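Local atomic coordinates of methyl-accepting chemotaxis protein, putative (Geobacter sulfurreducens, PDB entry 3OOV), a protein that probably senses a chemical or internal signal through a GAF domain and passes it on in bacterial chemotaxis signalling. Residues I15-V20 with V161-L166; G33-N38 with N134-R139; L69-G74 with R99-Y104; R83-I88 with I117-V122; V55-F60 with I107-S112. All coordinates share one frame; numbering follows the deposited sequence.

Contact 1: I15-V20 with V161-L166; sequences IDVDEV and VRINLL
The guanidinium of Arg162 meets Ile15 at its edge: methyl CG2 of Ile15 lies close to the guanidinium plane, 3.8 Å from NH1 of Arg162. The polar end of this arginine is held by the carbonyl of Ser14, just before Ile15. The same Ile15 methyl also touches Leu166, with CG2 to CD2 of Leu166 at 3.5 Å. Ile15 CG2 stands anti to the carbonyl carbon, which turns it to the helix 143-167, while the longer branch leads away.

Ile163 and Ile15 have the largest shares of the contact. The CG1 branch of Ile163 lies beside the backbone N (chi1 -67°) and brings CD1 to the start of the helix 17-31, 3.7 Å from N of Val17. CD1 also meets CG2 of Val20 at 3.9 Å. The second branch, CG2, faces the carbonyl O of Ile15 and CG2 of Val17.

No hydrogen bond joins the two segments. Asp16 is the N-cap of its helix: OD2 of Asp16 accepts from N of Glu19 at 3.0 Å, from above the carboxylate plane.

This is an apolar helix-to-helix contact of the GAF domain. It joins the N-capped start of helix 17-31 to the last turns of helix 143-167. Ile11 of helix 7-13 packs on Val20 beside it.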
# COMPACT_ATOMS: atom_id res chain seq x y z
N ILE A 15 -27.40 12.51 6.19
CA ILE A 15 -27.85 11.68 5.08
C ILE A 15 -27.45 12.38 3.73
O ILE A 15 -28.07 12.15 2.69
CB ILE A 15 -29.41 11.28 5.21
CG1 ILE A 15 -30.31 12.51 5.28
CG2 ILE A 15 -29.65 10.32 6.42
CD1 ILE A 15 -31.74 12.23 4.78
N ASP A 16 -26.41 13.22 3.79
CA ASP A 16 -25.83 13.91 2.62
C ASP A 16 -24.33 13.47 2.52
O ASP A 16 -23.47 13.93 3.32
CB ASP A 16 -25.96 15.43 2.83
CG ASP A 16 -25.26 16.26 1.76
OD1 ASP A 16 -25.75 17.39 1.48
OD2 ASP A 16 -24.21 15.84 1.24
N VAL A 17 -24.05 12.58 1.57
CA VAL A 17 -22.69 12.05 1.30
C VAL A 17 -21.58 13.14 1.38
O VAL A 17 -20.63 13.00 2.15
CB VAL A 17 -22.62 11.24 -0.05
CG1 VAL A 17 -21.09 11.00 -0.54
CG2 VAL A 17 -23.41 9.94 0.06
N ASP A 18 -21.75 14.24 0.69
CA ASP A 18 -20.74 15.28 0.64
C ASP A 18 -20.53 15.91 1.99
O ASP A 18 -19.38 16.26 2.37
CB ASP A 18 -21.15 16.34 -0.36
CG ASP A 18 -20.98 15.89 -1.79
OD1 ASP A 18 -20.50 14.74 -2.03
OD2 ASP A 18 -21.32 16.70 -2.68
N GLU A 19 -21.64 16.07 2.74
CA GLU A 19 -21.52 16.57 4.09
C GLU A 19 -20.69 15.62 4.98
O GLU A 19 -19.89 16.06 5.80
CB GLU A 19 -22.92 16.81 4.67
CG GLU A 19 -23.00 17.42 6.03
CD GLU A 19 -24.47 17.67 6.42
OE1 GLU A 19 -24.85 18.87 6.47
OE2 GLU A 19 -25.24 16.67 6.60
N VAL A 20 -20.89 14.32 4.79
CA VAL A 20 -20.18 13.34 5.56
C VAL A 20 -18.68 13.39 5.21
O VAL A 20 -17.83 13.17 6.06
CB VAL A 20 -20.68 11.96 5.24
CG1 VAL A 20 -19.68 10.85 5.65
CG2 VAL A 20 -22.08 11.73 5.90
N VAL A 161 -22.50 3.77 2.19
CA VAL A 161 -23.33 2.58 2.09
C VAL A 161 -24.68 2.77 2.82
O VAL A 161 -25.73 2.55 2.19
CB VAL A 161 -22.58 1.32 2.57
CG1 VAL A 161 -23.54 0.11 2.78
CG2 VAL A 161 -21.53 0.93 1.56
N ARG A 162 -24.63 3.20 4.09
CA ARG A 162 -25.85 3.55 4.83
C ARG A 162 -26.70 4.54 4.06
O ARG A 162 -27.90 4.34 3.89
CB ARG A 162 -25.57 4.11 6.24
CG ARG A 162 -26.82 4.76 6.93
CD ARG A 162 -26.60 5.28 8.44
NE ARG A 162 -25.59 6.37 8.56
CZ ARG A 162 -25.75 7.61 8.11
NH1 ARG A 162 -26.92 7.96 7.58
NH2 ARG A 162 -24.74 8.49 8.19
N ILE A 163 -26.11 5.62 3.57
CA ILE A 163 -26.91 6.62 2.93
C ILE A 163 -27.51 6.04 1.62
O ILE A 163 -28.71 6.25 1.32
CB ILE A 163 -26.13 7.90 2.70
CG1 ILE A 163 -25.77 8.60 4.04
CG2 ILE A 163 -26.86 8.83 1.74
CD1 ILE A 163 -24.71 9.76 3.87
N ASN A 164 -26.71 5.27 0.88
CA ASN A 164 -27.21 4.74 -0.39
C ASN A 164 -28.37 3.74 -0.19
O ASN A 164 -29.36 3.80 -0.92
CB ASN A 164 -26.06 4.15 -1.27
CG ASN A 164 -25.15 5.24 -1.90
OD1 ASN A 164 -25.57 6.38 -2.12
ND2 ASN A 164 -23.92 4.85 -2.24
N LEU A 165 -28.20 2.85 0.78
CA LEU A 165 -29.18 1.79 1.11
C LEU A 165 -30.49 2.49 1.52
O LEU A 165 -31.58 2.06 1.12
CB LEU A 165 -28.62 0.72 2.11
CG LEU A 165 -27.62 -0.37 1.56
CD1 LEU A 165 -26.58 0.22 0.62
CD2 LEU A 165 -26.87 -1.34 2.58
N LEU A 166 -30.34 3.66 2.12
CA LEU A 166 -31.46 4.43 2.63
C LEU A 166 -32.22 5.20 1.57
O LEU A 166 -33.47 5.29 1.61
CB LEU A 166 -30.94 5.43 3.68
CG LEU A 166 -31.79 6.12 4.70
CD1 LEU A 166 -32.46 5.02 5.58
CD2 LEU A 166 -30.96 7.15 5.59

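Contact 2: G33-N38 with N134-R139; sequences GYERVN and NRSSRR
OE1 of Glu35 is gripped by two groups of Ser136. The backbone N of Ser136 donates at 2.9 Å to the syn lone pair of Glu35 OE1. OG of Ser136 donates to the same oxygen at 3.2 Å, but from above the carboxylate plane. Glu35 CG is anti to the backbone N (chi1 -169°), and the extended chain reaches the type I turn of Asn134 to Ser137.

The other oxygen, OE2 of Glu35, takes a salt bridge from NE of Arg36 at 2.8 Å, nearly in the guanidinium plane. This bond, with one from NH1 of Arg36 to Thr57, probably steadies the guanidinium. The Arg36 group lies flat on that of Arg135, with centres 3.8 Å apart and planes at 5°. Like charges are thus brought close, and the carboxylates of Glu35 and Asp133 probably offset them. Asp133 forms a salt bridge with Arg135, and Arg135 also donates to the carbonyls of Arg108 and Ala109.

Asn134 makes a third link. Its OD1 accepts from the backbone N of Glu35 at 2.8 Å, almost in line with the carbonyl bond. Its ND2 lies 3.7 Å from CD1 of Tyr34, and the amide and ring planes are nearly parallel.

The contact ties the start of strand 36-42 of the GAF domain sheet to the loop after strand 125-133, its neighbour there. Tyr34 packs back on Leu28 of helix 17-31.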
# COMPACT_ATOMS: atom_id res chain seq x y z
N GLY A 33 -5.13 17.28 13.39
CA GLY A 33 -3.95 18.08 13.00
C GLY A 33 -3.31 17.77 11.64
O GLY A 33 -2.26 18.38 11.33
N TYR A 34 -3.92 16.91 10.79
CA TYR A 34 -3.38 16.82 9.37
C TYR A 34 -3.65 18.10 8.67
O TYR A 34 -4.77 18.63 8.73
CB TYR A 34 -4.00 15.66 8.56
CG TYR A 34 -3.57 14.38 9.20
CD1 TYR A 34 -2.26 13.95 9.05
CD2 TYR A 34 -4.39 13.71 10.11
CE1 TYR A 34 -1.79 12.84 9.67
CE2 TYR A 34 -3.94 12.57 10.76
CZ TYR A 34 -2.62 12.12 10.50
OH TYR A 34 -2.08 11.00 11.11
N GLU A 35 -2.65 18.59 7.97
CA GLU A 35 -2.64 19.94 7.47
C GLU A 35 -3.55 20.11 6.21
O GLU A 35 -4.28 21.07 6.12
CB GLU A 35 -1.17 20.25 7.11
CG GLU A 35 -0.93 21.68 6.82
CD GLU A 35 0.30 21.95 5.88
OE1 GLU A 35 1.41 21.39 6.23
OE2 GLU A 35 0.12 22.75 4.84
N ARG A 36 -3.49 19.18 5.25
CA ARG A 36 -4.28 19.22 4.04
C ARG A 36 -5.00 17.89 3.86
O ARG A 36 -4.37 16.83 3.92
CB ARG A 36 -3.38 19.47 2.83
CG ARG A 36 -2.38 20.51 3.04
CD ARG A 36 -2.84 21.90 2.64
NE ARG A 36 -1.74 22.86 2.77
CZ ARG A 36 -1.49 23.86 1.90
NH1 ARG A 36 -2.23 24.04 0.79
NH2 ARG A 36 -0.46 24.69 2.12
N VAL A 37 -6.32 17.94 3.73
CA VAL A 37 -7.14 16.76 3.62
C VAL A 37 -8.06 17.01 2.44
O VAL A 37 -8.91 17.93 2.47
CB VAL A 37 -7.95 16.42 4.87
CG1 VAL A 37 -8.85 15.15 4.64
CG2 VAL A 37 -6.98 16.17 6.06
N ASN A 38 -7.81 16.22 1.41
CA ASN A 38 -8.50 16.35 0.14
C ASN A 38 -9.33 15.08 -0.09
O ASN A 38 -8.86 13.93 0.14
CB ASN A 38 -7.54 16.66 -1.02
CG ASN A 38 -6.75 17.95 -0.78
OD1 ASN A 38 -7.34 19.06 -0.64
ND2 ASN A 38 -5.41 17.83 -0.67
N ASN A 134 1.12 16.82 5.03
CA ASN A 134 1.57 17.81 6.05
C ASN A 134 2.77 18.55 5.38
O ASN A 134 3.89 18.50 5.86
CB ASN A 134 2.02 17.04 7.32
CG ASN A 134 0.86 16.58 8.20
OD1 ASN A 134 -0.24 17.15 8.17
ND2 ASN A 134 1.11 15.57 9.02
N ARG A 135 2.55 19.13 4.22
CA ARG A 135 3.68 19.59 3.41
C ARG A 135 4.55 20.67 4.07
O ARG A 135 5.62 20.92 3.59
CB ARG A 135 3.18 20.12 2.06
CG ARG A 135 2.54 21.54 2.13
CD ARG A 135 1.79 21.90 0.79
NE ARG A 135 0.67 20.99 0.54
CZ ARG A 135 -0.22 21.12 -0.46
NH1 ARG A 135 -0.09 22.08 -1.34
NH2 ARG A 135 -1.24 20.26 -0.60
N SER A 136 4.05 21.37 5.09
CA SER A 136 4.87 22.42 5.66
C SER A 136 5.72 21.83 6.81
O SER A 136 6.62 22.49 7.31
CB SER A 136 4.04 23.64 6.07
OG SER A 136 3.55 23.45 7.36
N SER A 137 5.44 20.59 7.18
CA SER A 137 6.29 19.91 8.15
C SER A 137 7.33 19.09 7.38
O SER A 137 7.08 18.59 6.26
CB SER A 137 5.45 19.06 9.10
OG SER A 137 6.28 18.22 9.92
N ARG A 138 8.51 18.96 7.96
CA ARG A 138 9.52 18.11 7.34
C ARG A 138 9.30 16.64 7.79
O ARG A 138 9.97 15.74 7.34
CB ARG A 138 10.94 18.66 7.57
CG ARG A 138 11.27 19.84 6.59
CD ARG A 138 11.88 21.05 7.34
NE ARG A 138 12.42 22.07 6.41
CZ ARG A 138 12.37 23.41 6.59
NH1 ARG A 138 11.81 23.93 7.69
NH2 ARG A 138 12.91 24.22 5.67
N ARG A 139 8.38 16.41 8.72
CA ARG A 139 8.15 15.04 9.13
C ARG A 139 7.29 14.28 8.09
O ARG A 139 6.17 14.65 7.89
CB ARG A 139 7.49 14.96 10.51
CG ARG A 139 7.21 13.51 10.92
CD ARG A 139 6.42 13.42 12.20
NE ARG A 139 5.10 13.28 11.70
CZ ARG A 139 4.43 12.15 11.52
NH1 ARG A 139 4.89 10.99 11.95
NH2 ARG A 139 3.26 12.22 10.94

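Contact 3: L69-G74 with R99-Y104; sequences LDQRGG and RLQSPY
Across this contact, Arg72 meets Gln101 where two loops of the GAF domain come together, one leading into helix 74-82 through a short 3-10 turn.

One backbone hydrogen bond joins the loops: N of Gln101 donates to O of Arg72 at 3.0 Å, nearly straight at 171°.

The salt bridge lies within one loop. Arg72 grips Asp70 side-on, with NE to OD1 of Asp70 and NH2 to OD2 of Asp70, both on syn lone pairs. OD1 of Asp70 also accepts from the backbone N of Arg72 at 2.8 Å, which makes an Asx turn. These bonds steady the arginine while its aliphatic part runs beside the other loop. CG of Arg72 lies 3.6 Å from OE1 of Gln101, and the two side chains cross at about a right angle.

Close packing on the backbone and a ring contact complete the joint. The hydroxyl of Tyr104 is bound to the carbonyl of Pro68, which anchors the far end of its ring. CA of Gly73 lies over one face of that ring, though its exact closeness is doubtful. At Gly74, a side chain would run into the carbonyl of Arg99, so the bare backbone suits the close approach. CD2 of Leu100 rests against the carbonyl of Gly73, 3.3 Å from O of Gly73.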
# COMPACT_ATOMS: atom_id res chain seq x y z
N LEU A 69 -9.77 10.66 -14.61
CA LEU A 69 -9.16 9.49 -14.01
C LEU A 69 -8.42 8.76 -15.06
O LEU A 69 -8.85 7.71 -15.51
CB LEU A 69 -10.21 8.51 -13.46
CG LEU A 69 -10.50 8.63 -11.98
CD1 LEU A 69 -11.69 7.82 -11.63
CD2 LEU A 69 -9.29 8.20 -11.12
N ASP A 70 -7.29 9.29 -15.48
CA ASP A 70 -6.48 8.60 -16.41
C ASP A 70 -5.09 8.90 -15.86
O ASP A 70 -4.90 9.23 -14.65
CB ASP A 70 -6.75 9.09 -17.86
CG ASP A 70 -6.54 10.63 -18.07
OD1 ASP A 70 -5.71 11.26 -17.39
OD2 ASP A 70 -7.20 11.23 -18.97
N GLN A 71 -4.13 8.89 -16.76
CA GLN A 71 -2.74 8.92 -16.37
C GLN A 71 -2.38 10.31 -15.86
O GLN A 71 -1.42 10.45 -15.10
CB GLN A 71 -1.83 8.45 -17.53
CG GLN A 71 -1.77 9.44 -18.73
CD GLN A 71 -3.02 9.36 -19.65
OE1 GLN A 71 -3.77 8.35 -19.65
NE2 GLN A 71 -3.25 10.44 -20.43
N ARG A 72 -3.18 11.32 -16.23
CA ARG A 72 -2.90 12.70 -15.79
C ARG A 72 -3.00 12.80 -14.28
O ARG A 72 -2.40 13.67 -13.68
CB ARG A 72 -3.80 13.73 -16.49
CG ARG A 72 -3.33 14.07 -17.90
CD ARG A 72 -4.44 14.74 -18.78
NE ARG A 72 -5.68 13.99 -18.93
CZ ARG A 72 -6.73 14.45 -19.64
NH1 ARG A 72 -6.69 15.67 -20.22
NH2 ARG A 72 -7.82 13.71 -19.75
N GLY A 73 -3.69 11.87 -13.66
CA GLY A 73 -3.87 11.93 -12.22
C GLY A 73 -2.75 11.18 -11.54
O GLY A 73 -2.83 10.95 -10.33
N GLY A 74 -1.73 10.77 -12.30
CA GLY A 74 -0.59 10.03 -11.72
C GLY A 74 -0.99 9.02 -10.63
O GLY A 74 -1.67 8.01 -10.88
N ARG A 99 3.82 11.35 -11.08
CA ARG A 99 3.60 12.79 -10.96
C ARG A 99 2.20 13.17 -11.44
O ARG A 99 1.68 12.62 -12.42
CB ARG A 99 4.61 13.62 -11.80
CG ARG A 99 6.06 13.19 -11.77
CD ARG A 99 6.84 13.57 -10.55
NE ARG A 99 7.72 12.44 -10.25
CZ ARG A 99 9.03 12.38 -10.52
NH1 ARG A 99 9.65 13.41 -11.08
NH2 ARG A 99 9.73 11.28 -10.21
N LEU A 100 1.61 14.15 -10.78
CA LEU A 100 0.43 14.79 -11.31
C LEU A 100 0.74 15.60 -12.56
O LEU A 100 1.75 16.25 -12.62
CB LEU A 100 -0.19 15.67 -10.25
CG LEU A 100 -0.59 14.93 -8.99
CD1 LEU A 100 -1.33 15.88 -7.97
CD2 LEU A 100 -1.42 13.72 -9.34
N GLN A 101 -0.11 15.53 -13.57
CA GLN A 101 0.04 16.35 -14.78
C GLN A 101 -1.10 17.39 -14.81
O GLN A 101 -2.01 17.33 -13.96
CB GLN A 101 -0.06 15.43 -16.03
CG GLN A 101 1.10 14.46 -16.22
CD GLN A 101 0.80 13.33 -17.29
OE1 GLN A 101 0.25 13.58 -18.37
NE2 GLN A 101 1.20 12.10 -16.97
N SER A 102 -1.11 18.32 -15.77
CA SER A 102 -2.34 19.12 -16.04
C SER A 102 -3.55 18.23 -16.33
O SER A 102 -3.43 17.35 -17.16
CB SER A 102 -2.13 20.06 -17.23
OG SER A 102 -3.19 21.02 -17.19
N PRO A 103 -4.74 18.48 -15.73
CA PRO A 103 -5.10 19.65 -14.94
C PRO A 103 -4.85 19.51 -13.45
O PRO A 103 -5.05 20.51 -12.73
CB PRO A 103 -6.62 19.82 -15.22
CG PRO A 103 -7.10 18.35 -15.31
CD PRO A 103 -5.94 17.67 -16.07
N TYR A 104 -4.47 18.30 -12.97
CA TYR A 104 -4.30 18.09 -11.50
C TYR A 104 -3.21 19.07 -10.91
O TYR A 104 -3.33 19.52 -9.77
CB TYR A 104 -3.92 16.64 -11.17
CG TYR A 104 -5.00 15.53 -11.32
CD1 TYR A 104 -5.60 14.98 -10.20
CD2 TYR A 104 -5.34 15.01 -12.58
CE1 TYR A 104 -6.54 13.96 -10.30
CE2 TYR A 104 -6.28 13.97 -12.71
CZ TYR A 104 -6.87 13.46 -11.57
OH TYR A 104 -7.80 12.47 -11.63

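Contact 4: R83-I88 with I117-V122; sequences RQVYMI and ICPIVV
An antiparallel strand pair at one end of the GAF domain sheet joins Tyr86 to Ile117. Tyr86 and Ile117 form a hydrogen-bonded pair: N of Tyr86 donates to O of Ile117 at 2.9 Å, and N of Ile117 returns a bond to O of Tyr86 at 2.9 Å. CA of Val85 adds a CA-H...O contact to O of Ile117.

Beyond the pair, side chains do the touching. CG2 of Val85 lies beside the backbone N and meets both SG of Cys118 and CD of Pro119, each at 4.1 Å. The Pro119 ring also lies against the backbone of Arg83, with CG 3.6 Å from C of Arg83. A glycine in place of Pro119 would probably open a gap beside Arg83 and leave Val85 less well covered. Val121 crosses the aliphatic part of Arg83 at about a right angle, CG1 to CD of Arg83 at 4.0 Å.

Strand 86-88 is outermost within this chain. Helix 74-82 packs on Tyr86, Ile117 and Pro119. OE1 of Gln84 accepts from the backbone N of Met87 of the second subunit, and the reverse bond also forms.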
# COMPACT_ATOMS: atom_id res chain seq x y z
N ARG A 83 -6.88 0.17 -5.70
CA ARG A 83 -7.42 0.18 -4.30
C ARG A 83 -6.29 -0.00 -3.29
O ARG A 83 -6.40 -0.73 -2.32
CB ARG A 83 -8.52 -0.89 -4.11
CG ARG A 83 -9.72 -0.71 -5.02
CD ARG A 83 -10.82 -1.80 -4.74
NE ARG A 83 -10.58 -3.04 -5.48
CZ ARG A 83 -10.41 -4.24 -4.92
NH1 ARG A 83 -10.45 -4.40 -3.59
NH2 ARG A 83 -10.19 -5.28 -5.72
N GLN A 84 -5.18 0.65 -3.54
CA GLN A 84 -4.04 0.51 -2.67
C GLN A 84 -3.68 1.90 -2.07
O GLN A 84 -3.76 2.91 -2.76
CB GLN A 84 -2.85 -0.10 -3.44
CG GLN A 84 -2.03 -1.18 -2.65
CD GLN A 84 -2.84 -2.41 -2.20
OE1 GLN A 84 -2.65 -2.91 -1.07
NE2 GLN A 84 -3.77 -2.90 -3.07
N VAL A 85 -3.35 1.92 -0.78
CA VAL A 85 -2.72 3.09 -0.11
C VAL A 85 -1.37 3.31 -0.76
O VAL A 85 -0.54 2.35 -0.85
CB VAL A 85 -2.55 2.86 1.39
CG1 VAL A 85 -1.83 4.08 2.06
CG2 VAL A 85 -3.92 2.63 2.03
N TYR A 86 -1.16 4.53 -1.26
CA TYR A 86 0.15 4.95 -1.78
C TYR A 86 0.73 5.94 -0.79
O TYR A 86 0.15 6.99 -0.55
CB TYR A 86 0.10 5.58 -3.19
CG TYR A 86 0.05 4.54 -4.30
CD1 TYR A 86 1.21 4.07 -4.92
CD2 TYR A 86 -1.19 3.97 -4.69
CE1 TYR A 86 1.12 3.09 -5.98
CE2 TYR A 86 -1.27 2.95 -5.68
CZ TYR A 86 -0.13 2.53 -6.32
OH TYR A 86 -0.26 1.52 -7.29
N MSE A 87 1.84 5.57 -0.18
CA MSE A 87 2.45 6.50 0.74
C MSE A 87 3.71 7.01 0.10
O MSE A 87 4.61 6.24 -0.22
CB MSE A 87 2.59 5.95 2.17
CG MSE A 87 3.17 4.59 2.35
SE MSE A 87 3.04 4.07 4.29
CE MSE A 87 3.51 5.78 5.06
N ILE A 88 3.69 8.30 -0.26
CA ILE A 88 4.68 8.86 -1.15
C ILE A 88 5.49 9.88 -0.35
O ILE A 88 5.03 10.99 -0.08
CB ILE A 88 4.04 9.51 -2.42
CG1 ILE A 88 3.13 8.49 -3.16
CG2 ILE A 88 5.13 10.02 -3.41
CD1 ILE A 88 3.89 7.39 -3.87
N ILE A 117 -2.15 8.81 -0.39
CA ILE A 117 -3.48 8.64 -1.06
C ILE A 117 -4.05 7.31 -0.61
O ILE A 117 -3.37 6.26 -0.67
CB ILE A 117 -3.40 8.60 -2.59
CG1 ILE A 117 -2.31 9.52 -3.18
CG2 ILE A 117 -4.83 8.77 -3.18
CD1 ILE A 117 -2.58 11.12 -2.98
N CYS A 118 -5.30 7.35 -0.20
CA CYS A 118 -5.95 6.21 0.41
C CYS A 118 -7.33 6.04 -0.28
O CYS A 118 -8.05 7.00 -0.43
CB CYS A 118 -6.09 6.45 1.90
SG CYS A 118 -7.12 5.18 2.67
N PRO A 119 -7.63 4.84 -0.79
CA PRO A 119 -8.86 4.66 -1.59
C PRO A 119 -10.05 4.61 -0.63
O PRO A 119 -9.87 4.20 0.51
CB PRO A 119 -8.67 3.29 -2.25
CG PRO A 119 -7.80 2.47 -1.16
CD PRO A 119 -6.89 3.57 -0.57
N ILE A 120 -11.22 5.07 -1.06
CA ILE A 120 -12.44 4.84 -0.30
C ILE A 120 -13.10 3.65 -1.00
O ILE A 120 -13.37 3.70 -2.19
CB ILE A 120 -13.36 6.08 -0.37
CG1 ILE A 120 -12.62 7.31 0.28
CG2 ILE A 120 -14.76 5.74 0.32
CD1 ILE A 120 -13.17 8.67 -0.17
N VAL A 121 -13.33 2.56 -0.29
CA VAL A 121 -13.66 1.32 -0.99
C VAL A 121 -14.99 0.88 -0.48
O VAL A 121 -15.22 0.78 0.75
CB VAL A 121 -12.58 0.19 -0.78
CG1 VAL A 121 -13.04 -1.14 -1.44
CG2 VAL A 121 -11.20 0.61 -1.36
N VAL A 122 -15.90 0.65 -1.42
CA VAL A 122 -17.22 0.07 -1.10
C VAL A 122 -17.36 -1.27 -1.85
O VAL A 122 -17.17 -1.33 -3.06
CB VAL A 122 -18.34 1.10 -1.37
CG1 VAL A 122 -19.69 0.41 -1.68
CG2 VAL A 122 -18.45 2.06 -0.18

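Contact 5: V55-F60 with I107-S112; sequences VGTADF and IRALRS
Arg108 reaches across end-on to Ala58, and both its terminal nitrogens bind one oxygen. NH1 of Arg108 donates to O of Ala58 at 2.8 Å, and NH2 of Arg108 donates to the same oxygen at 2.9 Å. The acceptor lies in the guanidinium plane, and both donors lie in the carbonyl plane. The chain of Arg108 is bent at chi3 (-65°), which turns its end to the loop 55-60.

Beside this grip, Thr57 lies against Ala109. OG1 of Thr57 is 3.3 Å from CB of Ala109, and CG2 of Thr57 is 3.7 Å from NH1 of Arg108. Phe60 closes the apolar side. Its CZ meets CG2 of Ile107 at 3.7 Å, and its CE2 meets CB of Ala109 at 3.8 Å. Phe60 CG is anti to the backbone N (chi1 177°), which carries the ring to both.

In the second shell, Arg36 donates to OG1 of Thr57. Phe51 of strand 48-55 meets the Phe60 ring edge-to-face. A valine in place of Thr57 would probably leave NH1 of Arg36 without this acceptor.

The contact joins the loop after strand 48-55 to the 3-10 segment 108-110 of the GAF domain. Two N-H groups on one carbonyl probably restrict the rotation of the guanidinium. The bonds hold the loop 55-60 through its backbone, and the positive charge of Arg108 probably polarises that carbonyl.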
# COMPACT_ATOMS: atom_id res chain seq x y z
N VAL A 55 -9.77 20.61 2.95
CA VAL A 55 -9.55 21.37 4.14
C VAL A 55 -8.04 21.69 4.18
O VAL A 55 -7.18 20.89 3.68
CB VAL A 55 -10.14 20.57 5.33
CG1 VAL A 55 -9.87 21.22 6.59
CG2 VAL A 55 -11.67 20.51 5.20
N GLY A 56 -7.70 22.87 4.68
CA GLY A 56 -6.31 23.27 4.88
C GLY A 56 -5.69 24.04 3.73
O GLY A 56 -4.57 24.55 3.86
N THR A 57 -6.38 24.11 2.59
CA THR A 57 -5.86 24.87 1.45
C THR A 57 -6.66 26.16 1.42
O THR A 57 -7.89 26.12 1.22
CB THR A 57 -5.95 24.09 0.11
OG1 THR A 57 -5.04 22.98 0.17
CG2 THR A 57 -5.49 25.00 -1.07
N ALA A 58 -5.98 27.28 1.69
CA ALA A 58 -6.68 28.60 1.75
C ALA A 58 -7.09 29.05 0.35
O ALA A 58 -6.39 28.75 -0.64
CB ALA A 58 -5.77 29.76 2.50
N ASP A 59 -8.15 29.85 0.28
CA ASP A 59 -8.53 30.57 -0.97
C ASP A 59 -8.95 29.53 -2.05
O ASP A 59 -8.59 29.64 -3.23
CB ASP A 59 -7.38 31.47 -1.49
CG ASP A 59 -6.91 32.59 -0.47
OD1 ASP A 59 -7.71 32.94 0.45
OD2 ASP A 59 -5.72 33.07 -0.59
N PHE A 60 -9.72 28.54 -1.64
CA PHE A 60 -10.04 27.42 -2.52
C PHE A 60 -11.34 26.80 -2.10
O PHE A 60 -11.56 26.44 -0.95
CB PHE A 60 -8.91 26.37 -2.57
CG PHE A 60 -9.22 25.16 -3.41
CD1 PHE A 60 -9.37 25.26 -4.78
CD2 PHE A 60 -9.30 23.90 -2.82
CE1 PHE A 60 -9.62 24.12 -5.56
CE2 PHE A 60 -9.51 22.76 -3.61
CZ PHE A 60 -9.68 22.87 -4.95
N ILE A 107 -3.82 22.67 -9.38
CA ILE A 107 -4.54 22.85 -8.13
C ILE A 107 -3.55 22.84 -6.94
O ILE A 107 -2.91 21.80 -6.64
CB ILE A 107 -5.60 21.76 -7.94
CG1 ILE A 107 -6.22 21.40 -9.32
CG2 ILE A 107 -6.61 22.06 -6.78
CD1 ILE A 107 -7.73 21.35 -9.42
N ARG A 108 -3.51 23.96 -6.20
CA ARG A 108 -2.60 24.10 -5.06
C ARG A 108 -2.82 23.01 -4.02
O ARG A 108 -1.85 22.52 -3.41
CB ARG A 108 -2.75 25.47 -4.36
CG ARG A 108 -2.00 26.62 -5.07
CD ARG A 108 -2.15 27.97 -4.25
NE ARG A 108 -3.57 28.38 -4.25
CZ ARG A 108 -4.37 28.49 -3.21
NH1 ARG A 108 -3.97 28.21 -1.97
NH2 ARG A 108 -5.61 28.86 -3.43
N ALA A 109 -4.08 22.60 -3.85
CA ALA A 109 -4.45 21.68 -2.78
C ALA A 109 -3.82 20.32 -3.02
O ALA A 109 -3.64 19.60 -2.06
CB ALA A 109 -5.99 21.56 -2.68
N LEU A 110 -3.54 20.01 -4.30
CA LEU A 110 -2.99 18.77 -4.80
C LEU A 110 -1.49 18.82 -5.12
O LEU A 110 -0.93 17.79 -5.58
CB LEU A 110 -3.72 18.31 -6.10
CG LEU A 110 -5.21 18.06 -5.93
CD1 LEU A 110 -5.78 17.43 -7.19
CD2 LEU A 110 -5.51 17.11 -4.72
N ARG A 111 -0.84 19.95 -4.87
CA ARG A 111 0.57 20.08 -5.26
C ARG A 111 1.63 19.62 -4.24
O ARG A 111 2.76 19.94 -4.40
CB ARG A 111 0.89 21.52 -5.60
CG ARG A 111 0.47 21.94 -6.95
CD ARG A 111 0.90 23.38 -7.05
NE ARG A 111 0.46 23.83 -8.34
CZ ARG A 111 0.27 25.09 -8.65
NH1 ARG A 111 0.51 26.04 -7.75
NH2 ARG A 111 -0.16 25.39 -9.87
N SER A 112 1.29 18.86 -3.22
CA SER A 112 2.30 18.43 -2.28
C SER A 112 3.27 17.51 -3.00
O SER A 112 2.90 16.75 -3.88
CB SER A 112 1.62 17.74 -1.13
OG SER A 112 2.54 17.58 -0.06

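Overall arrangement
Contact 1 closes the longest loop of the five, and the other four are nested inside it. Contact 2 in turn encloses contacts 3, 4 and 5. Contact 3 is nested in contact 5, while contact 4 crosses both along the chain. Contacts 2 and 5 have centres about 11 Å apart and are joined by Arg135 to Arg108 and by the pairing of strands 36-42 and 48-55. Contact 5 also touches contact 3, through Leu110 and Leu100. Contact 1 lies across the chain's centre from contacts 2 and 3, about 28 Å from each between centres, but touches contact 4 through Val161 and Val122. Contacts 2 and 4 reach the antiparallel sheet, contacts 3 and 5 join loops, and contact 1 joins two helices.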